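Local coordinates for protein 5'-nucleotidase SurE (Aquifex aeolicus, PDB 2WQK) that probably hydrolyses nucleoside 5'-monophosphates to nucleosides and phosphate, using one divalent metal cation per subunit, at residues K85-L99 with G115-G129. Numbering follows the deposited sequence. Where two conformers were deposited one is given.
Sequences KPDLVLSGINEGPNL and GRILGIPSIAFSAFG. With NA (sodium ion), chain D; SO4 (sulfate ion), chain C.
Val89 and Ile123 open a run of parallel strand pairing: Val89 N donates to Pro121 O, Ile123 N to Val89 O, and the pattern continues through Ser91 to Phe125 N on Ser91 O (2.8 Å). At Gly92 a beta bulge shifts the register by one. A side chain there would strike Phe125 O and the carbonyl oxygen of Ser91, so glycine suits the place; the cis peptide before Ile93 follows, and Asn94 N then donates to Phe125 O. Packing is tight just before the strands begin, where Ile120 CD1 meets Pro86 CD at 3.7 Å and Ile120 CG2 lies 3.8 Å from Val89 CG2. Branched Val89 also covers Gly115 CA, whose bare carbon lets the helix end come close. By contrast, the aliphatic chain of exposed Lys85 merely skirts this cluster, CE 3.4 Å from Leu118 O.

At the other end, with its CG anti to the backbone N (chi1 -163°), Asn94 presents OD1 to sodium at 2.3 Å, while Asp10 and Ser40 add further ligands. Asn98 ND2 reaches Ser126 OG at 2.9 Å, nearly straight (170°) and in its amide plane, and also donates to the sulfate. An alanine here is likely to leave Ser126 OG without this donor and the sulfate with one bond fewer.

The arrangement is a beta-alpha-beta crossover: helix 107-117 links two central strands, ending in a Schellman motif at Gly119. Strands 3-7 and 158-165 flank the pair; helix 15-24 packs on Leu90, Ile93 and Phe125, and helix 135-152 on Leu88, Phe125 and Ala127.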
ATOM      1  N   LYS A  85     -28.808   9.644 -15.598  1.00 16.37           N
ATOM      2  CA  LYS A  85     -28.503  10.208 -14.290  0.50 16.09           C
ATOM      3  C   LYS A  85     -29.535   9.790 -13.241  1.00 15.43           C
ATOM      4  O   LYS A  85     -30.762   9.908 -13.475  1.00 16.89           O
ATOM      5  CB  LYS A  85     -28.429  11.724 -14.333  0.50 16.51           C
ATOM      6  CG  LYS A  85     -27.307  12.241 -15.195  0.50 17.71           C
ATOM      7  CD  LYS A  85     -27.305  13.738 -15.204  0.50 19.08           C
ATOM      8  CE  LYS A  85     -26.130  14.283 -15.997  0.50 22.30           C
ATOM      9  NZ  LYS A  85     -26.323  14.131 -17.458  0.50 25.21           N
ATOM     10  N   PRO A  86     -29.040   9.345 -12.069  1.00 14.83           N
ATOM     11  CA  PRO A  86     -29.931   9.065 -10.975  1.00 13.56           C
ATOM     12  C   PRO A  86     -30.402  10.387 -10.379  1.00 12.99           C
ATOM     13  O   PRO A  86     -29.860  11.464 -10.753  1.00 15.10           O
ATOM     14  CB  PRO A  86     -29.045   8.263 -10.036  1.00 13.54           C
ATOM     15  CG  PRO A  86     -27.716   8.895 -10.228  1.00 13.90           C
ATOM     16  CD  PRO A  86     -27.628   9.169 -11.659  1.00 14.39           C
ATOM     17  N   ASP A  87     -31.375  10.337  -9.459  1.00 13.07           N
ATOM     18  CA  ASP A  87     -31.841  11.533  -8.810  1.00 13.25           C
ATOM     19  C   ASP A  87     -30.779  12.120  -7.884  1.00 12.33           C
ATOM     20  O   ASP A  87     -30.701  13.356  -7.741  1.00 14.46           O
ATOM     21  CB  ASP A  87     -33.141  11.260  -8.054  1.00 14.40           C
ATOM     22  CG  ASP A  87     -34.261  10.887  -9.004  1.00 16.54           C
ATOM     23  OD1 ASP A  87     -34.942  11.828  -9.438  1.00 21.58           O
ATOM     24  OD2 ASP A  87     -34.393   9.705  -9.401  1.00 17.14           O
ATOM     25  N   LEU A  88     -30.045  11.232  -7.232  1.00 11.69           N
ATOM     26  CA  LEU A  88     -28.976  11.625  -6.306  1.00 10.55           C
ATOM     27  C   LEU A  88     -27.852  10.611  -6.330  1.00 10.70           C
ATOM     28  O   LEU A  88     -28.064   9.430  -6.611  1.00 11.54           O
ATOM     29  CB  LEU A  88     -29.465  11.694  -4.837  1.00 11.85           C
ATOM     30  CG  LEU A  88     -30.527  12.731  -4.444  1.00 14.69           C
ATOM     31  CD1 LEU A  88     -31.205  12.405  -3.090  1.00 17.01           C
ATOM     32  CD2 LEU A  88     -29.944  14.111  -4.382  1.00 20.19           C
ATOM     33  N   VAL A  89     -26.630  11.132  -6.082  1.00 10.66           N
ATOM     34  CA  VAL A  89     -25.505  10.308  -5.707  1.00 10.90           C
ATOM     35  C   VAL A  89     -25.314  10.519  -4.213  1.00 10.21           C
ATOM     36  O   VAL A  89     -25.287  11.678  -3.731  1.00 10.70           O
ATOM     37  CB  VAL A  89     -24.193  10.696  -6.466  1.00 10.38           C
ATOM     38  CG1 VAL A  89     -23.014  10.032  -5.789  1.00 12.94           C
ATOM     39  CG2 VAL A  89     -24.353  10.348  -7.964  1.00 12.55           C
ATOM     40  N   LEU A  90     -25.227   9.409  -3.473  1.00 10.59           N
ATOM     41  CA  LEU A  90     -25.115   9.422  -2.006  1.00 10.35           C
ATOM     42  C   LEU A  90     -23.875   8.640  -1.651  1.00 10.78           C
ATOM     43  O   LEU A  90     -23.563   7.657  -2.290  1.00 10.83           O
ATOM     44  CB  LEU A  90     -26.350   8.727  -1.385  1.00 10.67           C
ATOM     45  CG  LEU A  90     -27.686   9.379  -1.794  1.00 12.01           C
ATOM     46  CD1 LEU A  90     -28.876   8.568  -1.244  1.00 13.40           C
ATOM     47  CD2 LEU A  90     -27.806  10.833  -1.369  1.00 12.49           C
ATOM     48  N   SER A  91     -23.147   9.119  -0.647  1.00 10.13           N
ATOM     49  CA  SER A  91     -21.916   8.475  -0.242  1.00 10.25           C
ATOM     50  C   SER A  91     -21.870   8.362   1.272  1.00 10.29           C
ATOM     51  O   SER A  91     -22.006   9.355   1.963  1.00 11.65           O
ATOM     52  CB  SER A  91     -20.729   9.347  -0.711  1.00 11.18           C
ATOM     53  OG  SER A  91     -19.513   8.716  -0.436  1.00 12.64           O
ATOM     54  N   GLY A  92     -21.722   7.146   1.757  1.00  9.66           N
ATOM     55  CA  GLY A  92     -21.713   6.885   3.198  1.00 10.94           C
ATOM     56  C   GLY A  92     -22.585   5.687   3.537  1.00 10.99           C
ATOM     57  O   GLY A  92     -22.883   4.865   2.664  1.00 12.06           O
ATOM     58  N   ILE A  93     -22.957   5.555   4.818  1.00 12.04           N
ATOM     59  CA  ILE A  93     -22.553   6.374   5.938  1.00 12.36           C
ATOM     60  C   ILE A  93     -21.174   6.006   6.375  1.00 11.56           C
ATOM     61  O   ILE A  93     -20.886   4.854   6.682  1.00 12.82           O
ATOM     62  CB  ILE A  93     -23.479   6.140   7.162  1.00 12.41           C
ATOM     63  CG1 ILE A  93     -24.935   6.442   6.801  1.00 13.26           C
ATOM     64  CG2 ILE A  93     -22.998   6.977   8.376  1.00 13.52           C
ATOM     65  CD1 ILE A  93     -25.973   5.657   7.651  1.00 14.42           C
ATOM     66  N   ASN A  94     -20.278   7.000   6.385  1.00 11.57           N
ATOM     67  CA  ASN A  94     -18.913   6.745   6.788  1.00 12.50           C
ATOM     68  C   ASN A  94     -18.781   6.313   8.233  1.00 13.61           C
ATOM     69  O   ASN A  94     -19.478   6.814   9.080  1.00 14.11           O
ATOM     70  CB  ASN A  94     -18.015   7.987   6.586  1.00 12.55           C
ATOM     71  CG  ASN A  94     -16.516   7.631   6.600  1.00 13.15           C
ATOM     72  OD1 ASN A  94     -16.081   6.728   5.883  1.00 13.80           O
ATOM     73  ND2 ASN A  94     -15.728   8.356   7.432  1.00 14.64           N
ATOM     74  N   GLU A  95     -17.824   5.422   8.459  1.00 15.40           N
ATOM     75  CA  GLU A  95     -17.460   4.994   9.790  0.70 17.17           C
ATOM     76  C   GLU A  95     -16.476   6.040  10.334  1.00 18.32           C
ATOM     77  O   GLU A  95     -15.237   5.864  10.281  1.00 21.80           O
ATOM     78  CB  GLU A  95     -16.792   3.622   9.744  0.70 17.87           C
ATOM     79  CG  GLU A  95     -17.598   2.508   9.143  0.70 20.98           C
ATOM     80  CD  GLU A  95     -16.756   1.245   8.950  0.70 25.11           C
ATOM     81  OE1 GLU A  95     -15.486   1.336   8.928  0.70 29.47           O
ATOM     82  OE2 GLU A  95     -17.362   0.166   8.835  0.70 24.75           O
ATOM     83  N   GLY A  96     -17.013   7.154  10.762  1.00 16.77           N
ATOM     84  CA  GLY A  96     -16.277   8.213  11.417  1.00 15.74           C
ATOM     85  C   GLY A  96     -16.610   9.528  10.745  1.00 14.70           C
ATOM     86  O   GLY A  96     -17.187   9.554   9.648  1.00 14.10           O
ATOM     87  N   PRO A  97     -16.306  10.639  11.416  1.00 14.99           N
ATOM     88  CA  PRO A  97     -16.678  11.951  10.906  1.00 14.43           C
ATOM     89  C   PRO A  97     -15.827  12.469   9.761  1.00 13.67           C
ATOM     90  O   PRO A  97     -14.688  12.015   9.568  1.00 14.18           O
ATOM     91  CB  PRO A  97     -16.521  12.866  12.116  1.00 15.58           C
ATOM     92  CG  PRO A  97     -15.453  12.198  12.898  1.00 14.95           C
ATOM     93  CD  PRO A  97     -15.588  10.701  12.694  1.00 15.32           C
ATOM     94  N   ASN A  98     -16.392  13.433   9.032  1.00 12.25           N
ATOM     95  CA  ASN A  98     -15.654  14.211   8.041  1.00 12.43           C
ATOM     96  C   ASN A  98     -16.003  15.684   8.204  1.00 11.44           C
ATOM     97  O   ASN A  98     -16.979  16.194   7.617  1.00 12.23           O
ATOM     98  CB  ASN A  98     -15.979  13.681   6.660  1.00 11.94           C
ATOM     99  CG  ASN A  98     -15.245  12.387   6.378  1.00 12.31           C
ATOM    100  OD1 ASN A  98     -13.999  12.357   6.350  1.00 14.64           O
ATOM    101  ND2 ASN A  98     -15.999  11.291   6.192  1.00 12.99           N
ATOM    102  N   LEU A  99     -15.243  16.332   9.101  1.00 12.49           N
ATOM    103  CA  LEU A  99     -15.496  17.675   9.543  1.00 11.75           C
ATOM    104  C   LEU A  99     -14.312  18.594   9.231  1.00 12.82           C
ATOM    105  O   LEU A  99     -13.149  18.165   9.153  1.00 14.55           O
ATOM    106  CB  LEU A  99     -15.675  17.671  11.072  1.00 13.07           C
ATOM    107  CG  LEU A  99     -16.901  16.910  11.543  1.00 12.87           C
ATOM    108  CD1 LEU A  99     -16.762  16.480  13.017  1.00 16.36           C
ATOM    109  CD2 LEU A  99     -18.192  17.703  11.326  1.00 15.02           C
ATOM    110  N   GLY A 115     -20.140  12.858  -7.911  1.00 10.74           N
ATOM    111  CA  GLY A 115     -21.520  12.939  -8.414  1.00 11.32           C
ATOM    112  C   GLY A 115     -21.856  14.321  -8.922  1.00 11.02           C
ATOM    113  O   GLY A 115     -22.405  14.471 -10.009  1.00 12.61           O
ATOM    114  N   ARG A 116     -21.485  15.359  -8.154  1.00 11.28           N
ATOM    115  CA  ARG A 116     -21.807  16.728  -8.543  0.50 12.55           C
ATOM    116  C   ARG A 116     -20.993  17.142  -9.784  1.00 12.51           C
ATOM    117  O   ARG A 116     -21.509  17.865 -10.634  1.00 13.09           O
ATOM    118  CB  ARG A 116     -21.618  17.699  -7.354  0.50 13.39           C
ATOM    119  CG  ARG A 116     -22.336  19.030  -7.484  0.50 16.33           C
ATOM    120  CD  ARG A 116     -23.758  18.972  -8.065  0.50 17.57           C
ATOM    121  NE  ARG A 116     -23.800  19.479  -9.452  0.50 19.47           N
ATOM    122  CZ  ARG A 116     -24.843  19.504 -10.295  0.50 21.75           C
ATOM    123  NH1 ARG A 116     -24.680  20.035 -11.497  0.50 23.98           N
ATOM    124  NH2 ARG A 116     -26.032  19.029  -9.970  0.50 21.16           N
ATOM    125  N   ILE A 117     -19.763  16.625  -9.921  1.00 12.06           N
ATOM    126  CA  ILE A 117     -18.956  16.888 -11.151  1.00 12.38           C
ATOM    127  C   ILE A 117     -19.703  16.359 -12.380  1.00 12.66           C
ATOM    128  O   ILE A 117     -19.688  16.987 -13.463  1.00 15.06           O
ATOM    129  CB  ILE A 117     -17.565  16.253 -11.058  1.00 12.38           C
ATOM    130  CG1 ILE A 117     -16.716  17.073 -10.089  1.00 14.68           C
ATOM    131  CG2 ILE A 117     -16.842  16.142 -12.443  1.00 14.10           C
ATOM    132  CD1 ILE A 117     -15.382  16.416  -9.719  1.00 15.84           C
ATOM    133  N   LEU A 118     -20.366  15.215 -12.200  1.00 12.23           N
ATOM    134  CA  LEU A 118     -21.122  14.586 -13.265  1.00 13.46           C
ATOM    135  C   LEU A 118     -22.489  15.228 -13.493  1.00 13.24           C
ATOM    136  O   LEU A 118     -23.240  14.748 -14.365  1.00 16.46           O
ATOM    137  CB  LEU A 118     -21.318  13.099 -12.955  1.00 13.89           C
ATOM    138  CG  LEU A 118     -20.068  12.232 -13.109  1.00 13.92           C
ATOM    139  CD1 LEU A 118     -20.260  10.791 -12.625  1.00 17.57           C
ATOM    140  CD2 LEU A 118     -19.556  12.190 -14.550  1.00 18.10           C
ATOM    141  N   GLY A 119     -22.837  16.270 -12.724  1.00 13.27           N
ATOM    142  CA  GLY A 119     -24.090  16.967 -12.924  1.00 13.41           C
ATOM    143  C   GLY A 119     -25.255  16.387 -12.172  1.00 13.71           C
ATOM    144  O   GLY A 119     -26.434  16.585 -12.583  1.00 16.50           O
ATOM    145  N   ILE A 120     -24.954  15.671 -11.081  1.00 12.14           N
ATOM    146  CA  ILE A 120     -26.010  15.002 -10.290  1.00 12.77           C
ATOM    147  C   ILE A 120     -25.980  15.567  -8.865  1.00 12.52           C
ATOM    148  O   ILE A 120     -24.917  15.641  -8.278  1.00 12.04           O
ATOM    149  CB  ILE A 120     -25.761  13.478 -10.195  1.00 12.38           C
ATOM    150  CG1 ILE A 120     -25.546  12.840 -11.582  1.00 13.13           C
ATOM    151  CG2 ILE A 120     -26.910  12.837  -9.391  1.00 13.97           C
ATOM    152  CD1 ILE A 120     -24.735  11.529 -11.622  1.00 15.62           C
ATOM    153  N   PRO A 121     -27.125  15.950  -8.298  1.00 12.53           N
ATOM    154  CA  PRO A 121     -27.155  16.432  -6.915  1.00 12.45           C
ATOM    155  C   PRO A 121     -26.618  15.321  -5.999  1.00 11.36           C
ATOM    156  O   PRO A 121     -26.930  14.119  -6.197  1.00 11.94           O
ATOM    157  CB  PRO A 121     -28.628  16.736  -6.655  1.00 14.05           C
ATOM    158  CG  PRO A 121     -29.233  16.829  -8.044  1.00 15.20           C
ATOM    159  CD  PRO A 121     -28.450  15.990  -8.937  1.00 13.19           C
ATOM    160  N   SER A 122     -25.830  15.721  -4.985  1.00 10.33           N
ATOM    161  CA  SER A 122     -25.067  14.731  -4.228  1.00 10.46           C
ATOM    162  C   SER A 122     -24.905  15.087  -2.759  1.00 10.45           C
ATOM    163  O   SER A 122     -24.845  16.257  -2.412  1.00 11.33           O
ATOM    164  CB  SER A 122     -23.711  14.441  -4.860  1.00 11.43           C
ATOM    165  OG  SER A 122     -23.787  14.124  -6.241  1.00 13.41           O
ATOM    166  N   ILE A 123     -24.818  14.052  -1.922  1.00  9.51           N
ATOM    167  CA  ILE A 123     -24.732  14.204  -0.471  1.00  9.12           C
ATOM    168  C   ILE A 123     -23.808  13.143   0.084  1.00  9.01           C
ATOM    169  O   ILE A 123     -23.880  11.974  -0.307  1.00  9.26           O
ATOM    170  CB  ILE A 123     -26.125  13.989   0.213  1.00  9.02           C
ATOM    171  CG1 ILE A 123     -27.211  14.822  -0.439  1.00 10.72           C
ATOM    172  CG2 ILE A 123     -26.019  14.260   1.668  1.00 11.13           C
ATOM    173  CD1 ILE A 123     -28.642  14.514   0.109  1.00 12.23           C
ATOM    174  N   ALA A 124     -22.927  13.586   0.980  1.00  9.55           N
ATOM    175  CA  ALA A 124     -22.033  12.703   1.769  1.00  9.77           C
ATOM    176  C   ALA A 124     -22.615  12.611   3.197  1.00  9.42           C
ATOM    177  O   ALA A 124     -23.020  13.651   3.734  1.00 10.48           O
ATOM    178  CB  ALA A 124     -20.600  13.278   1.858  1.00 10.96           C
ATOM    179  N   PHE A 125     -22.601  11.401   3.791  1.00  9.98           N
ATOM    180  CA  PHE A 125     -23.061  11.211   5.163  1.00  9.99           C
ATOM    181  C   PHE A 125     -21.945  10.515   5.935  1.00 10.50           C
ATOM    182  O   PHE A 125     -21.423   9.478   5.494  1.00 11.20           O
ATOM    183  CB  PHE A 125     -24.257  10.244   5.160  1.00 10.37           C
ATOM    184  CG  PHE A 125     -25.489  10.770   4.437  1.00 11.26           C
ATOM    185  CD1 PHE A 125     -26.320  11.697   5.053  1.00 12.97           C
ATOM    186  CD2 PHE A 125     -25.860  10.287   3.191  1.00 12.44           C
ATOM    187  CE1 PHE A 125     -27.467  12.163   4.415  1.00 14.05           C
ATOM    188  CE2 PHE A 125     -27.021  10.753   2.563  1.00 14.54           C
ATOM    189  CZ  PHE A 125     -27.799  11.670   3.170  1.00 14.19           C
ATOM    190  N   SER A 126     -21.638  11.062   7.112  1.00 11.12           N
ATOM    191  CA  SER A 126     -20.614  10.516   8.007  1.00 11.71           C
ATOM    192  C   SER A 126     -21.140  10.508   9.441  1.00 12.22           C
ATOM    193  O   SER A 126     -21.857  11.413   9.828  1.00 12.99           O
ATOM    194  CB  SER A 126     -19.347  11.384   7.933  1.00 11.23           C
ATOM    195  OG  SER A 126     -18.860  11.394   6.609  1.00 11.88           O
ATOM    196  N   ALA A 127     -20.764   9.455  10.180  1.00 13.29           N
ATOM    197  CA  ALA A 127     -21.115   9.281  11.599  1.00 13.96           C
ATOM    198  C   ALA A 127     -20.071   9.926  12.527  1.00 15.42           C
ATOM    199  O   ALA A 127     -18.891   9.576  12.455  1.00 16.29           O
ATOM    200  CB  ALA A 127     -21.221   7.766  11.924  1.00 13.89           C
ATOM    201  N   PHE A 128     -20.533  10.798  13.413  1.00 16.75           N
ATOM    202  CA  PHE A 128     -19.674  11.419  14.421  1.00 17.92           C
ATOM    203  C   PHE A 128     -19.719  10.537  15.650  1.00 20.75           C
ATOM    204  O   PHE A 128     -20.580  10.694  16.538  1.00 22.52           O
ATOM    205  CB  PHE A 128     -20.125  12.834  14.748  1.00 18.27           C
ATOM    206  CG  PHE A 128     -19.298  13.500  15.837  1.00 19.05           C
ATOM    207  CD1 PHE A 128     -17.984  13.896  15.576  1.00 18.75           C
ATOM    208  CD2 PHE A 128     -19.843  13.781  17.074  1.00 19.42           C
ATOM    209  CE1 PHE A 128     -17.219  14.529  16.500  1.00 21.13           C
ATOM    210  CE2 PHE A 128     -19.075  14.430  18.029  1.00 20.00           C
ATOM    211  CZ  PHE A 128     -17.769  14.799  17.740  1.00 20.09           C
ATOM    212  N   GLY A 129     -18.820   9.567  15.617  1.00 23.68           N
ATOM    213  CA  GLY A 129     -18.644   8.575  16.687  1.00 26.96           C
ATOM    214  C   GLY A 129     -17.400   7.781  16.377  1.00 29.19           C
ATOM    215  O   GLY A 129     -16.855   7.838  15.248  1.00 29.83           O
TER
HETATM  216 NA    NA D 254     -13.950   5.807   5.843  1.00 16.70          NA
HETATM  217  S   SO4 C 252     -13.170   8.551   4.592  1.00 15.81           S
HETATM  218  O1  SO4 C 252     -13.020   8.339   6.031  1.00 19.01           O
HETATM  219  O2  SO4 C 252     -13.524   7.227   3.989  1.00 17.97           O
HETATM  220  O3  SO4 C 252     -14.247   9.431   4.315  1.00 12.87           O
HETATM  221  O4  SO4 C 252     -11.906   9.052   3.966  1.00 16.67           O
HETATM  222  O   HOH W   1     -13.383   5.891   8.223  1.00 26.37           O